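Local coordinates for putative hydrolase (Chloroflexus aurantiacus J-10-fl, PDB 3CMN), which is a putative hydrolase of largely helical fold, probably a zincin-like metallopeptidase, at residues 132-144 with 155-167. Sequence-based numbering, arbitrary orientation.
Sequences GYLAQRVLGQYDL and SLYFVEPNIARVQ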
ATOM      1  N   GLY A 132     -11.670  -1.768  13.114  1.00 28.89           N
ATOM      2  CA  GLY A 132     -10.962  -2.104  14.337  1.00 26.27           C
ATOM      3  C   GLY A 132     -10.121  -3.340  14.083  1.00 28.80           C
ATOM      4  O   GLY A 132      -9.023  -3.504  14.626  1.00 28.21           O
ATOM      5  N   TYR A 133     -10.642  -4.218  13.235  1.00 27.67           N
ATOM      6  CA  TYR A 133      -9.925  -5.423  12.890  1.00 29.24           C
ATOM      7  C   TYR A 133      -8.672  -5.051  12.098  1.00 28.72           C
ATOM      8  O   TYR A 133      -7.597  -5.596  12.335  1.00 28.02           O
ATOM      9  CB  TYR A 133     -10.804  -6.342  12.049  1.00 31.88           C
ATOM     10  CG  TYR A 133     -10.085  -7.594  11.640  1.00 32.25           C
ATOM     11  CD1 TYR A 133      -9.808  -8.595  12.569  1.00 34.45           C
ATOM     12  CD2 TYR A 133      -9.621  -7.755  10.336  1.00 32.61           C
ATOM     13  CE1 TYR A 133      -9.081  -9.725  12.212  1.00 34.67           C
ATOM     14  CE2 TYR A 133      -8.892  -8.875   9.967  1.00 33.79           C
ATOM     15  CZ  TYR A 133      -8.623  -9.859  10.910  1.00 36.31           C
ATOM     16  OH  TYR A 133      -7.883 -10.970  10.565  1.00 38.96           O
ATOM     17  N   LEU A 134      -8.825  -4.133  11.146  1.00 27.90           N
ATOM     18  CA  LEU A 134      -7.707  -3.672  10.330  1.00 27.10           C
ATOM     19  C   LEU A 134      -6.625  -3.071  11.220  1.00 27.51           C
ATOM     20  O   LEU A 134      -5.442  -3.263  10.968  1.00 25.89           O
ATOM     21  CB  LEU A 134      -8.182  -2.630   9.312  1.00 26.60           C
ATOM     22  CG  LEU A 134      -8.946  -3.164   8.094  1.00 27.89           C
ATOM     23  CD1 LEU A 134      -9.433  -1.994   7.257  1.00 27.23           C
ATOM     24  CD2 LEU A 134      -8.049  -4.100   7.257  1.00 27.82           C
ATOM     25  N   ALA A 135      -7.043  -2.372  12.276  1.00 27.27           N
ATOM     26  CA  ALA A 135      -6.113  -1.743  13.209  1.00 27.81           C
ATOM     27  C   ALA A 135      -5.136  -2.706  13.903  1.00 29.10           C
ATOM     28  O   ALA A 135      -4.062  -2.292  14.348  1.00 30.63           O
ATOM     29  CB  ALA A 135      -6.876  -0.933  14.254  1.00 25.69           C
ATOM     30  N   GLN A 136      -5.485  -3.981  14.000  1.00 28.30           N
ATOM     31  CA  GLN A 136      -4.580  -4.926  14.643  1.00 30.08           C
ATOM     32  C   GLN A 136      -3.751  -5.704  13.650  1.00 30.88           C
ATOM     33  O   GLN A 136      -3.027  -6.625  14.013  1.00 30.68           O
ATOM     34  CB  GLN A 136      -5.338  -5.909  15.527  1.00 31.06           C
ATOM     35  CG  GLN A 136      -6.770  -6.132  15.184  1.00 32.53           C
ATOM     36  CD  GLN A 136      -7.396  -7.180  16.074  1.00 37.27           C
ATOM     37  OE1 GLN A 136      -7.080  -8.370  15.968  1.00 39.94           O
ATOM     38  NE2 GLN A 136      -8.282  -6.749  16.971  1.00 38.54           N
ATOM     39  N   ARG A 137      -3.845  -5.313  12.388  1.00 32.09           N
ATOM     40  CA  ARG A 137      -3.111  -6.004  11.357  1.00 33.06           C
ATOM     41  C   ARG A 137      -2.248  -5.080  10.506  1.00 33.18           C
ATOM     42  O   ARG A 137      -1.201  -5.487  10.005  1.00 33.84           O
ATOM     43  CB  ARG A 137      -4.101  -6.793  10.508  1.00 35.47           C
ATOM     44  CG  ARG A 137      -4.944  -7.749  11.358  1.00 41.52           C
ATOM     45  CD  ARG A 137      -5.424  -8.893  10.523  1.00 46.11           C
ATOM     46  NE  ARG A 137      -4.360  -9.279   9.602  1.00 52.53           N
ATOM     47  CZ  ARG A 137      -4.498 -10.139   8.597  1.00 54.14           C
ATOM     48  NH1 ARG A 137      -5.671 -10.733   8.363  1.00 54.12           N
ATOM     49  NH2 ARG A 137      -3.458 -10.393   7.810  1.00 53.82           N
ATOM     50  N   VAL A 138      -2.666  -3.829  10.363  1.00 32.52           N
ATOM     51  CA  VAL A 138      -1.903  -2.884   9.566  1.00 31.68           C
ATOM     52  C   VAL A 138      -0.535  -2.649  10.209  1.00 31.57           C
ATOM     53  O   VAL A 138      -0.396  -2.545  11.437  1.00 30.11           O
ATOM     54  CB  VAL A 138      -2.649  -1.535   9.411  1.00 32.73           C
ATOM     55  CG1 VAL A 138      -2.661  -0.779  10.743  1.00 32.74           C
ATOM     56  CG2 VAL A 138      -1.992  -0.703   8.335  1.00 34.16           C
ATOM     57  N   LEU A 139       0.477  -2.571   9.360  1.00 30.02           N
ATOM     58  CA  LEU A 139       1.841  -2.369   9.812  1.00 31.22           C
ATOM     59  C   LEU A 139       2.351  -0.963   9.532  1.00 30.54           C
ATOM     60  O   LEU A 139       3.117  -0.421  10.317  1.00 29.33           O
ATOM     61  CB  LEU A 139       2.756  -3.412   9.157  1.00 31.31           C
ATOM     62  CG  LEU A 139       3.053  -4.775   9.824  1.00 33.57           C
ATOM     63  CD1 LEU A 139       1.976  -5.210  10.803  1.00 31.05           C
ATOM     64  CD2 LEU A 139       3.242  -5.802   8.709  1.00 31.89           C
ATOM     65  N   GLY A 140       1.909  -0.364   8.433  1.00 31.56           N
ATOM     66  CA  GLY A 140       2.366   0.977   8.107  1.00 34.00           C
ATOM     67  C   GLY A 140       1.546   1.772   7.102  1.00 34.83           C
ATOM     68  O   GLY A 140       0.458   1.375   6.699  1.00 34.72           O
ATOM     69  N   GLN A 141       2.107   2.903   6.690  1.00 35.54           N
ATOM     70  CA  GLN A 141       1.479   3.832   5.760  1.00 36.91           C
ATOM     71  C   GLN A 141       0.772   3.337   4.500  1.00 36.97           C
ATOM     72  O   GLN A 141      -0.352   3.754   4.219  1.00 39.16           O
ATOM     73  CB  GLN A 141       2.499   4.886   5.334  1.00 37.61           C
ATOM     74  CG  GLN A 141       2.761   5.952   6.373  1.00 40.65           C
ATOM     75  CD  GLN A 141       2.380   7.343   5.893  1.00 38.71           C
ATOM     76  OE1 GLN A 141       2.428   8.299   6.651  1.00 40.54           O
ATOM     77  NE2 GLN A 141       2.001   7.455   4.629  1.00 40.46           N
ATOM     78  N   TYR A 142       1.414   2.469   3.734  1.00 35.69           N
ATOM     79  CA  TYR A 142       0.822   2.024   2.475  1.00 34.20           C
ATOM     80  C   TYR A 142       0.266   0.612   2.409  1.00 34.56           C
ATOM     81  O   TYR A 142       0.404  -0.063   1.397  1.00 35.32           O
ATOM     82  CB  TYR A 142       1.845   2.229   1.348  1.00 32.08           C
ATOM     83  CG  TYR A 142       2.274   3.681   1.204  1.00 30.00           C
ATOM     84  CD1 TYR A 142       3.293   4.216   1.995  1.00 30.07           C
ATOM     85  CD2 TYR A 142       1.596   4.539   0.337  1.00 29.84           C
ATOM     86  CE1 TYR A 142       3.618   5.576   1.932  1.00 30.47           C
ATOM     87  CE2 TYR A 142       1.908   5.892   0.263  1.00 30.10           C
ATOM     88  CZ  TYR A 142       2.912   6.407   1.063  1.00 31.75           C
ATOM     89  OH  TYR A 142       3.174   7.758   1.006  1.00 33.13           O
ATOM     90  N   ASP A 143      -0.378   0.161   3.475  1.00 34.89           N
ATOM     91  CA  ASP A 143      -0.928  -1.188   3.474  1.00 35.90           C
ATOM     92  C   ASP A 143      -2.278  -1.230   2.793  1.00 35.98           C
ATOM     93  O   ASP A 143      -2.672  -2.249   2.219  1.00 36.05           O
ATOM     94  CB  ASP A 143      -1.055  -1.711   4.904  1.00 37.33           C
ATOM     95  CG  ASP A 143       0.292  -2.050   5.519  1.00 40.05           C
ATOM     96  OD1 ASP A 143       0.303  -2.521   6.668  1.00 40.81           O
ATOM     97  OD2 ASP A 143       1.334  -1.855   4.853  1.00 41.91           O
ATOM     98  N   LEU A 144      -2.979  -0.105   2.850  1.00 35.38           N
ATOM     99  CA  LEU A 144      -4.298   0.002   2.254  1.00 35.48           C
ATOM    100  C   LEU A 144      -4.272   1.023   1.115  1.00 35.96           C
ATOM    101  O   LEU A 144      -4.122   2.218   1.338  1.00 35.53           O
ATOM    102  CB  LEU A 144      -5.299   0.408   3.332  1.00 35.11           C
ATOM    103  CG  LEU A 144      -5.254  -0.462   4.598  1.00 35.32           C
ATOM    104  CD1 LEU A 144      -6.212   0.100   5.632  1.00 34.39           C
ATOM    105  CD2 LEU A 144      -5.614  -1.907   4.254  1.00 35.83           C
ATOM    106  N   SER A 155       6.204  12.608   5.473  1.00 38.41           N
ATOM    107  CA  SER A 155       6.297  11.809   6.688  1.00 36.14           C
ATOM    108  C   SER A 155       5.870  10.371   6.479  1.00 33.98           C
ATOM    109  O   SER A 155       5.266  10.042   5.472  1.00 33.43           O
ATOM    110  CB  SER A 155       5.419  12.429   7.773  1.00 37.47           C
ATOM    111  OG  SER A 155       4.060  12.394   7.378  1.00 38.82           O
ATOM    112  N   LEU A 156       6.203   9.513   7.439  1.00 31.67           N
ATOM    113  CA  LEU A 156       5.818   8.108   7.391  1.00 30.48           C
ATOM    114  C   LEU A 156       5.505   7.664   8.809  1.00 27.44           C
ATOM    115  O   LEU A 156       6.093   8.171   9.763  1.00 26.38           O
ATOM    116  CB  LEU A 156       6.953   7.246   6.826  1.00 31.14           C
ATOM    117  CG  LEU A 156       7.209   7.298   5.316  1.00 33.03           C
ATOM    118  CD1 LEU A 156       8.455   6.496   4.983  1.00 33.09           C
ATOM    119  CD2 LEU A 156       6.011   6.722   4.563  1.00 32.38           C
ATOM    120  N   TYR A 157       4.557   6.742   8.952  1.00 25.94           N
ATOM    121  CA  TYR A 157       4.223   6.220  10.277  1.00 24.11           C
ATOM    122  C   TYR A 157       4.359   4.717  10.262  1.00 22.42           C
ATOM    123  O   TYR A 157       4.274   4.084   9.214  1.00 20.62           O
ATOM    124  CB  TYR A 157       2.809   6.639  10.736  1.00 25.60           C
ATOM    125  CG  TYR A 157       1.635   6.097   9.927  1.00 28.02           C
ATOM    126  CD1 TYR A 157       1.285   4.741   9.976  1.00 26.72           C
ATOM    127  CD2 TYR A 157       0.852   6.955   9.141  1.00 27.51           C
ATOM    128  CE1 TYR A 157       0.182   4.251   9.261  1.00 29.33           C
ATOM    129  CE2 TYR A 157      -0.259   6.474   8.423  1.00 28.24           C
ATOM    130  CZ  TYR A 157      -0.585   5.124   8.485  1.00 28.89           C
ATOM    131  OH  TYR A 157      -1.652   4.635   7.756  1.00 33.45           O
ATOM    132  N   PHE A 158       4.594   4.158  11.437  1.00 23.48           N
ATOM    133  CA  PHE A 158       4.756   2.726  11.598  1.00 23.00           C
ATOM    134  C   PHE A 158       3.931   2.331  12.806  1.00 23.56           C
ATOM    135  O   PHE A 158       4.019   2.970  13.846  1.00 24.93           O
ATOM    136  CB  PHE A 158       6.238   2.389  11.836  1.00 21.32           C
ATOM    137  CG  PHE A 158       7.163   2.925  10.764  1.00 21.88           C
ATOM    138  CD1 PHE A 158       7.580   4.248  10.778  1.00 21.77           C
ATOM    139  CD2 PHE A 158       7.577   2.108   9.711  1.00 21.62           C
ATOM    140  CE1 PHE A 158       8.397   4.757   9.755  1.00 22.51           C
ATOM    141  CE2 PHE A 158       8.390   2.601   8.684  1.00 19.85           C
ATOM    142  CZ  PHE A 158       8.801   3.932   8.707  1.00 21.20           C
ATOM    143  N   VAL A 159       3.091   1.328  12.651  1.00 24.89           N
ATOM    144  CA  VAL A 159       2.350   0.832  13.805  1.00 27.03           C
ATOM    145  C   VAL A 159       3.150  -0.234  14.545  1.00 27.22           C
ATOM    146  O   VAL A 159       2.907  -1.414  14.385  1.00 28.10           O
ATOM    147  CB  VAL A 159       0.976   0.275  13.394  1.00 25.91           C
ATOM    148  CG1 VAL A 159       0.088   0.093  14.617  1.00 20.00           C
ATOM    149  CG2 VAL A 159       0.312   1.190  12.376  1.00 20.00           C
ATOM    150  N   GLU A 160       4.180   0.197  15.265  1.00 27.91           N
ATOM    151  CA  GLU A 160       5.192  -0.638  15.900  1.00 30.13           C
ATOM    152  C   GLU A 160       4.556  -1.828  16.610  1.00 29.90           C
ATOM    153  O   GLU A 160       5.175  -2.917  16.583  1.00 30.54           O
ATOM    154  CB  GLU A 160       6.029   0.184  16.881  1.00 30.04           C
ATOM    155  CG  GLU A 160       7.522  -0.094  16.808  1.00 31.36           C
ATOM    156  CD  GLU A 160       7.916  -1.356  17.551  1.00 20.00           C
ATOM    157  OE1 GLU A 160       7.328  -1.624  18.619  1.00 20.00           O
ATOM    158  OE2 GLU A 160       8.814  -2.076  17.065  1.00 20.00           O
ATOM    159  N   PRO A 161       3.445  -1.697  17.312  1.00 30.66           N
ATOM    160  CA  PRO A 161       2.882  -2.849  18.024  1.00 29.07           C
ATOM    161  C   PRO A 161       2.634  -4.049  17.126  1.00 28.96           C
ATOM    162  O   PRO A 161       2.994  -5.170  17.479  1.00 29.28           O
ATOM    163  CB  PRO A 161       1.596  -2.290  18.632  1.00 31.98           C
ATOM    164  CG  PRO A 161       1.951  -0.842  18.900  1.00 31.84           C
ATOM    165  CD  PRO A 161       2.702  -0.460  17.631  1.00 31.81           C
ATOM    166  N   ASN A 162       2.022  -3.815  15.966  1.00 27.03           N
ATOM    167  CA  ASN A 162       1.738  -4.907  15.036  1.00 26.28           C
ATOM    168  C   ASN A 162       3.024  -5.375  14.362  1.00 25.23           C
ATOM    169  O   ASN A 162       3.180  -6.556  14.054  1.00 25.39           O
ATOM    170  CB  ASN A 162       0.710  -4.477  13.982  1.00 25.59           C
ATOM    171  CG  ASN A 162      -0.593  -4.003  14.600  1.00 26.40           C
ATOM    172  OD1 ASN A 162      -0.798  -4.131  15.810  1.00 28.20           O
ATOM    173  ND2 ASN A 162      -1.481  -3.446  13.774  1.00 24.82           N
ATOM    174  N   ILE A 163       3.939  -4.443  14.136  1.00 25.46           N
ATOM    175  CA  ILE A 163       5.229  -4.761  13.535  1.00 28.35           C
ATOM    176  C   ILE A 163       5.997  -5.702  14.482  1.00 29.09           C
ATOM    177  O   ILE A 163       6.576  -6.695  14.052  1.00 27.46           O
ATOM    178  CB  ILE A 163       6.070  -3.469  13.292  1.00 28.12           C
ATOM    179  CG1 ILE A 163       5.353  -2.563  12.287  1.00 27.79           C
ATOM    180  CG2 ILE A 163       7.459  -3.827  12.780  1.00 29.34           C
ATOM    181  CD1 ILE A 163       6.073  -1.268  11.961  1.00 24.54           C
ATOM    182  N   ALA A 164       5.981  -5.375  15.773  1.00 30.42           N
ATOM    183  CA  ALA A 164       6.659  -6.171  16.791  1.00 32.13           C
ATOM    184  C   ALA A 164       6.038  -7.567  16.896  1.00 33.51           C
ATOM    185  O   ALA A 164       6.749  -8.559  17.047  1.00 33.78           O
ATOM    186  CB  ALA A 164       6.590  -5.463  18.140  1.00 30.20           C
ATOM    187  N   ARG A 165       4.716  -7.644  16.810  1.00 33.59           N
ATOM    188  CA  ARG A 165       4.034  -8.924  16.900  1.00 33.28           C
ATOM    189  C   ARG A 165       4.316  -9.830  15.706  1.00 35.15           C
ATOM    190  O   ARG A 165       4.410 -11.045  15.865  1.00 35.27           O
ATOM    191  CB  ARG A 165       2.533  -8.706  17.048  1.00 33.38           C
ATOM    192  CG  ARG A 165       2.151  -8.262  18.434  1.00 35.16           C
ATOM    193  CD  ARG A 165       0.751  -7.676  18.490  1.00 37.80           C
ATOM    194  NE  ARG A 165       0.402  -7.334  19.865  1.00 38.93           N
ATOM    195  CZ  ARG A 165       1.088  -6.477  20.621  1.00 39.45           C
ATOM    196  NH1 ARG A 165       2.163  -5.862  20.138  1.00 36.16           N
ATOM    197  NH2 ARG A 165       0.709  -6.253  21.870  1.00 39.36           N
ATOM    198  N   VAL A 166       4.451  -9.253  14.515  1.00 35.26           N
ATOM    199  CA  VAL A 166       4.741 -10.060  13.337  1.00 36.18           C
ATOM    200  C   VAL A 166       6.186 -10.552  13.408  1.00 36.64           C
ATOM    201  O   VAL A 166       6.455 -11.725  13.190  1.00 36.92           O
ATOM    202  CB  VAL A 166       4.543  -9.262  12.020  1.00 37.16           C
ATOM    203  CG1 VAL A 166       4.956 -10.118  10.839  1.00 37.97           C
ATOM    204  CG2 VAL A 166       3.088  -8.846  11.861  1.00 36.47           C
ATOM    205  N   GLN A 167       7.106  -9.647  13.725  1.00 38.09           N
ATOM    206  CA  GLN A 167       8.524  -9.985  13.826  1.00 39.66           C
ATOM    207  C   GLN A 167       8.740 -11.184  14.728  1.00 41.32           C
ATOM    208  O   GLN A 167       9.512 -12.084  14.413  1.00 41.93           O
ATOM    209  CB  GLN A 167       9.320  -8.819  14.410  1.00 39.17           C
ATOM    210  CG  GLN A 167      10.801  -9.119  14.581  1.00 39.04           C
ATOM    211  CD  GLN A 167      11.350  -8.767  15.969  1.00 39.52           C
ATOM    212  OE1 GLN A 167      11.305  -7.618  16.411  1.00 40.41           O
ATOM    213  NE2 GLN A 167      11.887  -9.767  16.649  1.00 40.84           N
TER
HETATM  214  O   HOH W   1      -2.192   1.787   6.539  1.00 33.76           O
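Gln141 lays its CG over one face of the Tyr157 ring, 3.6 Å from the ring centroid and only 16° off the normal, a CH-pi contact. The chain bends at chi2 (-118°), and Gln141 OE1 comes down beyond the ring rim, 3.2 Å from Tyr157 CD2. The amide and ring planes stand 42° apart. Tyr157 CG sits between its own backbone N and carbonyl carbon, and this turns the ring across the backbone of Gly140 and Gln141. The phenol OH reaches a water that also donates to Gly140 O. An alanine in place of Tyr157 would probably leave Gln141 CG without its aromatic face and the water without one of its partners. Leu156 CD2 meets the Tyr142 ring at its edge, near CE1, and also touches Gln141 CG.

Strand 155-158 pairs in parallel with strand 73-76. On the 132-144 side it makes a single beta bridge, Gly140 with Phe158, and next to it Val159 N donates to Leu139 O. Val159 is also the N-cap residue of helix 160-169. Tyr142 touches His188. His188 belongs to an HExxH pattern on helix 174-193, consistent with a zincin-type metal site, though no metal is bound to it here.

In the first turn of helix 160-169, Asn162 uses both hydrogens of ND2. Asn162 ND2 donates to Ala135 O at 2.9 Å, which lies in the plane of the amide, and to Val138 O at 2.7 Å. These bonds hold the chain where it leaves helix 120-135. Asn162 OD1 accepts from Arg79, so both ends of this buried amide are satisfied. Leu139 CD1 packs on Asn162 CB and Val166 CG2, and its CG lies against Ile163 CG1. Asp143 OD1 accepts from Leu139 N and Gly140 N, tying the last residue of the type I turn Gly140 to Asp143 back to its start.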